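Local coordinates for metallo-beta-lactamase (Chryseobacterium indologenes, PDB 3L6N), which hydrolyses the beta-lactam ring of penicillins, cephalosporins and carbapenems at a two-zinc active site, and so confers resistance to these antibiotics, at residues L36-F45 against R124-V132; L67-T75 against L85-Y96. All blocks are in the same frame, centred on the assembly; numbering follows the deposited sequence. Where two conformers were deposited one is given.

Contact 1 of 2, residues L36-F45 against R124-V132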
loop_
_atom_site.group_PDB
_atom_site.type_symbol
_atom_site.label_atom_id
_atom_site.label_comp_id
_atom_site.label_asym_id
_atom_site.label_seq_id
_atom_site.Cartn_x
_atom_site.Cartn_y
_atom_site.Cartn_z
ATOM N N LEU A 36 10.688 -1.127 -0.561
ATOM C CA LEU A 36 11.785 -0.283 -1.031
ATOM C C LEU A 36 13.072 -0.703 -0.343
ATOM O O LEU A 36 13.155 -0.696 0.880
ATOM C CB LEU A 36 11.470 1.190 -0.734
ATOM C CG LEU A 36 12.498 2.259 -1.136
ATOM C CD1 LEU A 36 12.745 2.289 -2.626
ATOM C CD2 LEU A 36 12.002 3.622 -0.632
ATOM N N VAL A 37 14.066 -1.097 -1.142
ATOM C CA VAL A 37 15.372 -1.491 -0.602
ATOM C C VAL A 37 16.141 -0.211 -0.305
ATOM O O VAL A 37 16.169 0.681 -1.137
ATOM C CB VAL A 37 16.161 -2.317 -1.609
ATOM C CG1 VAL A 37 17.514 -2.677 -1.040
ATOM C CG2 VAL A 37 15.387 -3.601 -1.949
ATOM N N THR A 38 16.713 -0.124 0.890
ATOM C CA THR A 38 17.541 1.037 1.260
ATOM C C THR A 38 18.857 0.519 1.807
ATOM O O THR A 38 18.986 -0.666 2.100
ATOM C CB THR A 38 16.864 1.962 2.328
ATOM O OG1 THR A 38 17.192 1.523 3.654
ATOM C CG2 THR A 38 15.329 2.015 2.157
ATOM N N LYS A 39 19.832 1.410 1.967
ATOM C CA LYS A 39 21.122 1.020 2.547
ATOM C C LYS A 39 21.040 0.511 3.991
ATOM O O LYS A 39 21.956 -0.171 4.465
ATOM C CB LYS A 39 22.102 2.197 2.464
ATOM C CG LYS A 39 22.550 2.542 1.071
ATOM C CD LYS A 39 23.470 3.768 1.110
ATOM C CE LYS A 39 24.456 3.774 -0.035
ATOM N NZ LYS A 39 23.810 4.010 -1.351
ATOM N N LYS A 40 19.942 0.823 4.682
ATOM C CA LYS A 40 19.759 0.428 6.072
ATOM C C LYS A 40 18.673 -0.626 6.256
ATOM O O LYS A 40 18.240 -0.900 7.384
ATOM C CB LYS A 40 19.470 1.656 6.955
ATOM C CG LYS A 40 20.641 2.617 7.074
ATOM C CD LYS A 40 21.724 2.077 8.002
ATOM C CE LYS A 40 23.063 2.786 7.787
ATOM N NZ LYS A 40 22.969 4.261 7.983
ATOM N N GLY A 41 18.254 -1.251 5.158
ATOM C CA GLY A 41 17.243 -2.295 5.250
ATOM C C GLY A 41 16.049 -2.011 4.366
ATOM O O GLY A 41 16.022 -1.028 3.638
ATOM N N VAL A 42 15.054 -2.887 4.435
ATOM C CA VAL A 42 13.918 -2.807 3.514
ATOM C C VAL A 42 12.688 -2.207 4.197
ATOM O O VAL A 42 12.373 -2.542 5.344
ATOM C CB VAL A 42 13.616 -4.201 2.928
ATOM C CG1 VAL A 42 12.387 -4.189 2.041
ATOM C CG2 VAL A 42 14.826 -4.698 2.143
ATOM N N VAL A 43 12.004 -1.321 3.479
ATOM C CA VAL A 43 10.773 -0.703 3.977
ATOM C C VAL A 43 9.591 -1.349 3.249
ATOM O O VAL A 43 9.566 -1.340 2.021
ATOM C CB VAL A 43 10.770 0.812 3.690
ATOM C CG1 VAL A 43 9.496 1.445 4.212
ATOM C CG2 VAL A 43 12.000 1.477 4.349
ATOM N N LEU A 44 8.638 -1.911 4.000
ATOM C CA LEU A 44 7.392 -2.427 3.399
ATOM C C LEU A 44 6.348 -1.342 3.360
ATOM O O LEU A 44 6.201 -0.580 4.321
ATOM C CB LEU A 44 6.799 -3.584 4.211
ATOM C CG LEU A 44 7.640 -4.830 4.411
ATOM C CD1 LEU A 44 6.771 -5.873 5.101
ATOM C CD2 LEU A 44 8.156 -5.378 3.079
ATOM N N PHE A 45 5.626 -1.287 2.239
ATOM C CA PHE A 45 4.426 -0.477 2.105
ATOM C C PHE A 45 3.248 -1.409 1.947
ATOM O O PHE A 45 3.001 -1.939 0.862
ATOM C CB PHE A 45 4.558 0.512 0.941
ATOM C CG PHE A 45 5.666 1.493 1.144
ATOM C CD1 PHE A 45 6.941 1.228 0.661
ATOM C CD2 PHE A 45 5.446 2.661 1.873
ATOM C CE1 PHE A 45 7.984 2.117 0.884
ATOM C CE2 PHE A 45 6.483 3.560 2.093
ATOM C CZ PHE A 45 7.758 3.282 1.587
ATOM N N ARG A 124 13.082 9.949 4.872
ATOM C CA ARG A 124 14.368 9.527 4.298
ATOM C C ARG A 124 14.969 8.434 5.157
ATOM O O ARG A 124 15.145 8.603 6.371
ATOM C CB ARG A 124 15.344 10.718 4.206
ATOM C CG ARG A 124 14.873 11.856 3.327
ATOM C CD ARG A 124 15.871 13.022 3.340
ATOM N NE ARG A 124 15.334 14.155 2.588
ATOM C CZ ARG A 124 14.511 15.070 3.108
ATOM N NH1 ARG A 124 14.116 14.986 4.370
ATOM N NH2 ARG A 124 14.065 16.062 2.352
ATOM N N ILE A 125 15.272 7.298 4.531
ATOM C CA ILE A 125 15.890 6.181 5.228
ATOM C C ILE A 125 16.833 5.482 4.250
ATOM O O ILE A 125 16.477 5.260 3.089
ATOM C CB ILE A 125 14.820 5.209 5.799
ATOM C CG1 ILE A 125 15.440 3.880 6.253
ATOM C CG2 ILE A 125 13.734 4.975 4.792
ATOM C CD1 ILE A 125 14.757 3.280 7.458
ATOM N N GLY A 126 18.044 5.185 4.721
ATOM C CA GLY A 126 19.034 4.469 3.917
ATOM C C GLY A 126 19.276 5.017 2.520
ATOM O O GLY A 126 19.498 4.253 1.582
ATOM N N GLY A 127 19.247 6.341 2.374
ATOM C CA GLY A 127 19.525 7.002 1.096
ATOM C C GLY A 127 18.353 7.060 0.134
ATOM O O GLY A 127 18.500 7.483 -1.019
ATOM N N GLU A 128 17.190 6.608 0.602
ATOM C CA GLU A 128 15.960 6.635 -0.181
ATOM C C GLU A 128 14.993 7.657 0.405
ATOM O O GLU A 128 15.108 8.020 1.575
ATOM C CB GLU A 128 15.292 5.250 -0.168
ATOM C CG GLU A 128 16.152 4.131 -0.776
ATOM C CD GLU A 128 16.427 4.295 -2.273
ATOM O OE1 GLU A 128 15.595 4.870 -3.016
ATOM O OE2 GLU A 128 17.500 3.825 -2.715
ATOM N N GLU A 129 14.030 8.085 -0.403
ATOM C CA GLU A 129 13.081 9.129 -0.007
ATOM C C GLU A 129 11.681 8.826 -0.508
ATOM O O GLU A 129 11.503 8.313 -1.609
ATOM C CB GLU A 129 13.549 10.470 -0.578
ATOM C CG GLU A 129 12.773 11.692 -0.152
ATOM C CD GLU A 129 13.193 12.926 -0.949
ATOM O OE1 GLU A 129 12.398 13.878 -1.027
ATOM O OE2 GLU A 129 14.314 12.934 -1.503
ATOM N N PHE A 130 10.681 9.148 0.309
ATOM C CA PHE A 130 9.284 9.054 -0.136
ATOM C C PHE A 130 8.407 9.998 0.678
ATOM O O PHE A 130 8.846 10.537 1.690
ATOM C CB PHE A 130 8.776 7.600 -0.042
ATOM C CG PHE A 130 9.024 6.958 1.294
ATOM C CD1 PHE A 130 8.039 6.971 2.278
ATOM C CD2 PHE A 130 10.252 6.346 1.576
ATOM C CE1 PHE A 130 8.268 6.380 3.523
ATOM C CE2 PHE A 130 10.490 5.753 2.809
ATOM C CZ PHE A 130 9.498 5.774 3.793
ATOM N N VAL A 131 7.181 10.208 0.209
ATOM C CA VAL A 131 6.223 11.077 0.893
ATOM C C VAL A 131 4.901 10.325 1.003
ATOM O O VAL A 131 4.401 9.822 0.011
ATOM C CB VAL A 131 5.998 12.399 0.123
ATOM C CG1 VAL A 131 4.947 13.282 0.837
ATOM C CG2 VAL A 131 7.312 13.171 -0.046
ATOM N N VAL A 132 4.342 10.267 2.206
ATOM C CA VAL A 132 3.004 9.709 2.393
ATOM C C VAL A 132 2.028 10.881 2.381
ATOM O O VAL A 132 2.173 11.807 3.182
ATOM C CB VAL A 132 2.884 8.923 3.712
ATOM C CG1 VAL A 132 1.479 8.331 3.844
ATOM C CG2 VAL A 132 3.953 7.841 3.797
#

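Contact 2 of 2, residues L67-T75 against L85-Y96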
loop_
_atom_site.group_PDB
_atom_site.type_symbol
_atom_site.label_atom_id
_atom_site.label_comp_id
_atom_site.label_asym_id
_atom_site.label_seq_id
_atom_site.Cartn_x
_atom_site.Cartn_y
_atom_site.Cartn_z
ATOM N N LEU A 67 19.178 -8.232 3.365
ATOM C CA LEU A 67 18.737 -7.164 4.253
ATOM C C LEU A 67 17.455 -7.526 4.983
ATOM O O LEU A 67 16.613 -8.255 4.450
ATOM C CB LEU A 67 18.536 -5.872 3.464
ATOM C CG LEU A 67 19.832 -5.195 3.011
ATOM C CD1 LEU A 67 19.545 -4.190 1.908
ATOM C CD2 LEU A 67 20.540 -4.528 4.178
ATOM N N PRO A 68 17.301 -7.012 6.208
ATOM C CA PRO A 68 16.099 -7.212 6.994
ATOM C C PRO A 68 15.052 -6.164 6.638
ATOM O O PRO A 68 15.379 -5.121 6.066
ATOM C CB PRO A 68 16.600 -6.978 8.423
ATOM C CG PRO A 68 17.647 -5.937 8.275
ATOM C CD PRO A 68 18.321 -6.245 6.952
ATOM N N VAL A 69 13.796 -6.458 6.964
ATOM C CA VAL A 69 12.756 -5.427 6.979
ATOM C C VAL A 69 12.967 -4.551 8.217
ATOM O O VAL A 69 13.043 -5.058 9.346
ATOM C CB VAL A 69 11.351 -6.045 6.996
ATOM C CG1 VAL A 69 10.285 -4.960 7.176
ATOM C CG2 VAL A 69 11.110 -6.813 5.712
ATOM N N VAL A 70 13.077 -3.247 7.994
ATOM C CA VAL A 70 13.342 -2.305 9.086
ATOM C C VAL A 70 12.219 -1.310 9.345
ATOM O O VAL A 70 12.263 -0.580 10.332
ATOM C CB VAL A 70 14.712 -1.581 8.912
ATOM C CG1 VAL A 70 15.838 -2.619 8.836
ATOM C CG2 VAL A 70 14.719 -0.642 7.693
ATOM N N ALA A 71 11.207 -1.283 8.471
ATOM C CA ALA A 71 10.057 -0.399 8.667
ATOM C C ALA A 71 8.868 -0.909 7.872
ATOM O O ALA A 71 9.037 -1.490 6.786
ATOM C CB ALA A 71 10.394 1.021 8.261
ATOM N N VAL A 72 7.672 -0.696 8.411
ATOM C CA VAL A 72 6.436 -1.069 7.711
ATOM C C VAL A 72 5.520 0.139 7.750
ATOM O O VAL A 72 5.224 0.654 8.838
ATOM C CB VAL A 72 5.747 -2.260 8.407
ATOM C CG1 VAL A 72 4.392 -2.578 7.751
ATOM C CG2 VAL A 72 6.656 -3.493 8.389
ATOM N N PHE A 73 5.099 0.606 6.576
ATOM C CA PHE A 73 4.132 1.705 6.458
ATOM C C PHE A 73 2.784 1.166 5.987
ATOM O O PHE A 73 2.732 0.425 5.014
ATOM C CB PHE A 73 4.630 2.752 5.454
ATOM C CG PHE A 73 5.707 3.649 5.989
ATOM C CD1 PHE A 73 7.007 3.179 6.184
ATOM C CD2 PHE A 73 5.421 4.985 6.270
ATOM C CE1 PHE A 73 8.011 4.015 6.671
ATOM C CE2 PHE A 73 6.423 5.838 6.761
ATOM C CZ PHE A 73 7.722 5.346 6.960
ATOM N N ALA A 74 1.710 1.556 6.669
ATOM C CA ALA A 74 0.352 1.131 6.291
ATOM C C ALA A 74 -0.365 2.254 5.573
ATOM O O ALA A 74 -0.342 3.399 6.042
ATOM C CB ALA A 74 -0.446 0.736 7.547
ATOM N N THR A 75 -1.007 1.934 4.448
ATOM C CA THR A 75 -1.724 2.955 3.685
ATOM C C THR A 75 -3.219 3.053 4.013
ATOM O O THR A 75 -3.918 3.928 3.495
ATOM C CB THR A 75 -1.493 2.870 2.156
ATOM O OG1 THR A 75 -2.058 1.657 1.651
ATOM C CG2 THR A 75 -0.006 2.944 1.819
ATOM N N LEU A 85 -0.212 -5.568 12.805
ATOM C CA LEU A 85 1.069 -4.915 13.038
ATOM C C LEU A 85 1.841 -5.502 14.219
ATOM O O LEU A 85 3.039 -5.232 14.352
ATOM C CB LEU A 85 0.903 -3.407 13.217
ATOM C CG LEU A 85 0.436 -2.637 11.978
ATOM C CD1 LEU A 85 0.089 -1.213 12.383
ATOM C CD2 LEU A 85 1.490 -2.646 10.862
ATOM N N SER A 86 1.167 -6.310 15.047
ATOM C CA SER A 86 1.832 -6.902 16.214
ATOM C C SER A 86 2.988 -7.801 15.796
ATOM O O SER A 86 4.001 -7.888 16.501
ATOM C CB SER A 86 0.850 -7.654 17.126
ATOM O OG SER A 86 0.398 -8.873 16.561
ATOM N N PHE A 87 2.856 -8.442 14.639
ATOM C CA PHE A 87 3.926 -9.300 14.136
ATOM C C PHE A 87 5.238 -8.532 14.041
ATOM O O PHE A 87 6.301 -9.042 14.430
ATOM C CB PHE A 87 3.571 -9.867 12.765
ATOM C CG PHE A 87 4.676 -10.681 12.148
ATOM C CD1 PHE A 87 4.756 -12.051 12.375
ATOM C CD2 PHE A 87 5.628 -10.077 11.327
ATOM C CE1 PHE A 87 5.773 -12.808 11.796
ATOM C CE2 PHE A 87 6.655 -10.815 10.750
ATOM C CZ PHE A 87 6.726 -12.185 10.976
ATOM N N PHE A 88 5.160 -7.317 13.503
ATOM C CA PHE A 88 6.337 -6.480 13.322
ATOM C C PHE A 88 6.728 -5.762 14.605
ATOM O O PHE A 88 7.914 -5.711 14.950
ATOM C CB PHE A 88 6.139 -5.526 12.144
ATOM C CG PHE A 88 5.865 -6.241 10.859
ATOM C CD1 PHE A 88 6.916 -6.767 10.104
ATOM C CD2 PHE A 88 4.562 -6.426 10.415
ATOM C CE1 PHE A 88 6.671 -7.451 8.926
ATOM C CE2 PHE A 88 4.309 -7.113 9.224
ATOM C CZ PHE A 88 5.368 -7.614 8.481
ATOM N N ASN A 89 5.738 -5.252 15.337
ATOM C CA ASN A 89 6.011 -4.610 16.623
ATOM C C ASN A 89 6.766 -5.541 17.568
ATOM O O ASN A 89 7.730 -5.121 18.210
ATOM C CB ASN A 89 4.716 -4.128 17.284
ATOM C CG ASN A 89 4.045 -3.006 16.512
ATOM O OD1 ASN A 89 4.673 -2.326 15.699
ATOM N ND2 ASN A 89 2.755 -2.809 16.761
ATOM N N ASN A 90 6.338 -6.802 17.622
ATOM C CA ASN A 90 6.944 -7.790 18.529
ATOM C C ASN A 90 8.402 -8.062 18.199
ATOM O O ASN A 90 9.207 -8.348 19.093
ATOM C CB ASN A 90 6.148 -9.095 18.545
ATOM C CG ASN A 90 4.804 -8.955 19.259
ATOM O OD1 ASN A 90 4.541 -7.959 19.934
ATOM N ND2 ASN A 90 3.958 -9.966 19.116
ATOM N N LYS A 91 8.748 -7.921 16.923
ATOM C CA LYS A 91 10.125 -8.102 16.466
ATOM C C LYS A 91 10.957 -6.813 16.507
ATOM O O LYS A 91 12.104 -6.794 16.052
ATOM C CB LYS A 91 10.127 -8.697 15.050
ATOM C CG LYS A 91 9.574 -10.102 14.961
ATOM C CD LYS A 91 9.393 -10.519 13.517
ATOM C CE LYS A 91 9.206 -12.014 13.402
ATOM N NZ LYS A 91 10.511 -12.740 13.414
ATOM N N GLY A 92 10.389 -5.732 17.041
ATOM C CA GLY A 92 11.098 -4.455 17.143
ATOM C C GLY A 92 11.265 -3.714 15.823
ATOM O O GLY A 92 12.072 -2.787 15.713
ATOM N N ILE A 93 10.492 -4.124 14.822
ATOM C CA ILE A 93 10.474 -3.437 13.533
ATOM C C ILE A 93 9.504 -2.272 13.651
ATOM O O ILE A 93 8.335 -2.460 13.991
ATOM C CB ILE A 93 10.054 -4.393 12.395
ATOM C CG1 ILE A 93 11.089 -5.520 12.236
ATOM C CG2 ILE A 93 9.857 -3.628 11.066
ATOM C CD1 ILE A 93 10.601 -6.692 11.413
ATOM N N LYS A 94 10.004 -1.070 13.390
ATOM C CA LYS A 94 9.184 0.133 13.448
ATOM C C LYS A 94 8.008 0.044 12.472
ATOM O O LYS A 94 8.178 -0.318 11.306
ATOM C CB LYS A 94 10.029 1.359 13.136
ATOM C CG LYS A 94 11.038 1.694 14.221
ATOM C CD LYS A 94 11.690 3.021 13.948
ATOM C CE LYS A 94 12.565 3.436 15.126
ATOM N NZ LYS A 94 13.181 4.767 14.877
ATOM N N THR A 95 6.820 0.356 12.970
ATOM C CA THR A 95 5.631 0.405 12.130
ATOM C C THR A 95 5.076 1.819 12.104
ATOM O O THR A 95 5.157 2.553 13.109
ATOM C CB THR A 95 4.547 -0.554 12.631
ATOM O OG1 THR A 95 4.286 -0.296 14.019
ATOM C CG2 THR A 95 4.997 -1.997 12.453
ATOM N N TYR A 96 4.496 2.182 10.963
ATOM C CA TYR A 96 4.080 3.555 10.693
ATOM C C TYR A 96 2.657 3.593 10.178
ATOM O O TYR A 96 2.308 2.887 9.215
ATOM C CB TYR A 96 4.994 4.197 9.644
ATOM C CG TYR A 96 6.420 4.444 10.092
ATOM C CD1 TYR A 96 7.348 3.409 10.114
ATOM C CD2 TYR A 96 6.839 5.723 10.449
ATOM C CE1 TYR A 96 8.657 3.625 10.513
ATOM C CE2 TYR A 96 8.156 5.952 10.848
ATOM C CZ TYR A 96 9.047 4.896 10.875
ATOM O OH TYR A 96 10.351 5.102 11.265
HETATM O O HOH W 1 12.989 -0.851 12.784
#

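Contact 1 of 2, residues L36-F45 against R124-V132
Leu36 meets Glu128 and Phe130 where two beta hairpins, one from each sheet of the metallo-beta-lactamase alpha-beta/beta-alpha sandwich, pack across the core. With CG anti to the backbone N (chi1 180°), its branch is turned toward the other hairpin. Methyl CD2 of Leu36 lies 3.7 Å from Glu128 CB and also touches the Phe130 ring. The Glu128 carboxylate is hydrogen-bonded through OE1 to Tyr151 and through OE2 to Asn14, while its CB and CG pack on Leu36 and Thr38. Thr38 suits the head of its hairpin: OG1 accepts from Lys40 N, an ST turn, and donates to Gly41 O, which also receives Thr38 N. Gly126, without a side chain, lets its CA come to 3.5 Å from Thr38 OG1, and the backbone N atoms of Lys39 and Lys40 lie close on the same side. Gly126 also has a positive phi, a backbone conformation that glycine adopts easily. Lys39 N then binds Gly126 O at 2.9 Å, nearly straight at 166° and directed onto a lone pair in the carbonyl plane, joining turn to turn. Further along, branched Val43 offers CG2 to Ile125 CG2 at 3.9 Å, one beta-branched side chain against another. Phe45 closes the row with a T-shaped pair: its edge points into the face of Phe130, planes at 88°, and Phe45 CZ sits 3.5 Å above the centre of the Phe130 ring.

Contact 2 of 2, residues L67-T75 against L85-Y96
Phe73 and Tyr96 lie one over the other as an offset stack, planes only 4° apart and centroids 4.1 Å, at the close-packed end of a beta-alpha-beta crossover whose parallel strands are 69-73 and 94-97. Tyr96 CB rests on the Phe73 ring as well, a CH-pi contact 3.6 Å from its centroid. On the opposite face of the sheet from Phe73 and Tyr96, Val72 CG2 lies over the face of Phe88, 3.7 Å from Phe88 CD1, a CH-pi contact that a small branched side chain makes between strand and helix 86-90. Backbone bonds bind this end: Tyr96 N to Val72 O at 2.7 Å, and Ala74 N to Tyr96 O at 2.9 Å. The other end is looser. There a water bridges the strands, donating to Val70 O and accepting from Lys94 N, while the Lys94 chain runs extended away from the strand. Nearby, Ile93 CG2 meets Val69 CG1 at 4.1 Å and also touches Val72 CG2. The firm bonds and stacked rings beside Ala74 are consistent with a firmly held start of the loop that carries zinc ligands His76 and His78, whereas a water takes part in the joint at the Lys94 end.

Contacts 1 and 2 have centres about 13 Å apart and both reach the same mixed sheet, through parallel neighbours 41-45 and 69-73; 124-132 belongs to the second sheet. Along the chain contact 2 is nested inside the loop that contact 1 closes: 36-45 comes first, then 67-75 and 85-96, and finally 124-132. Phe73 of contact 2 lies on the face that meets the second sheet, its ring touching both Phe45 and Phe130, while Val72 faces helix 86-90. Leu44 O and Phe73 N, 2.8 Å apart, probably form a hydrogen bond between the contacts. Together they tie the core of the sandwich to the strand that leads into the zinc site.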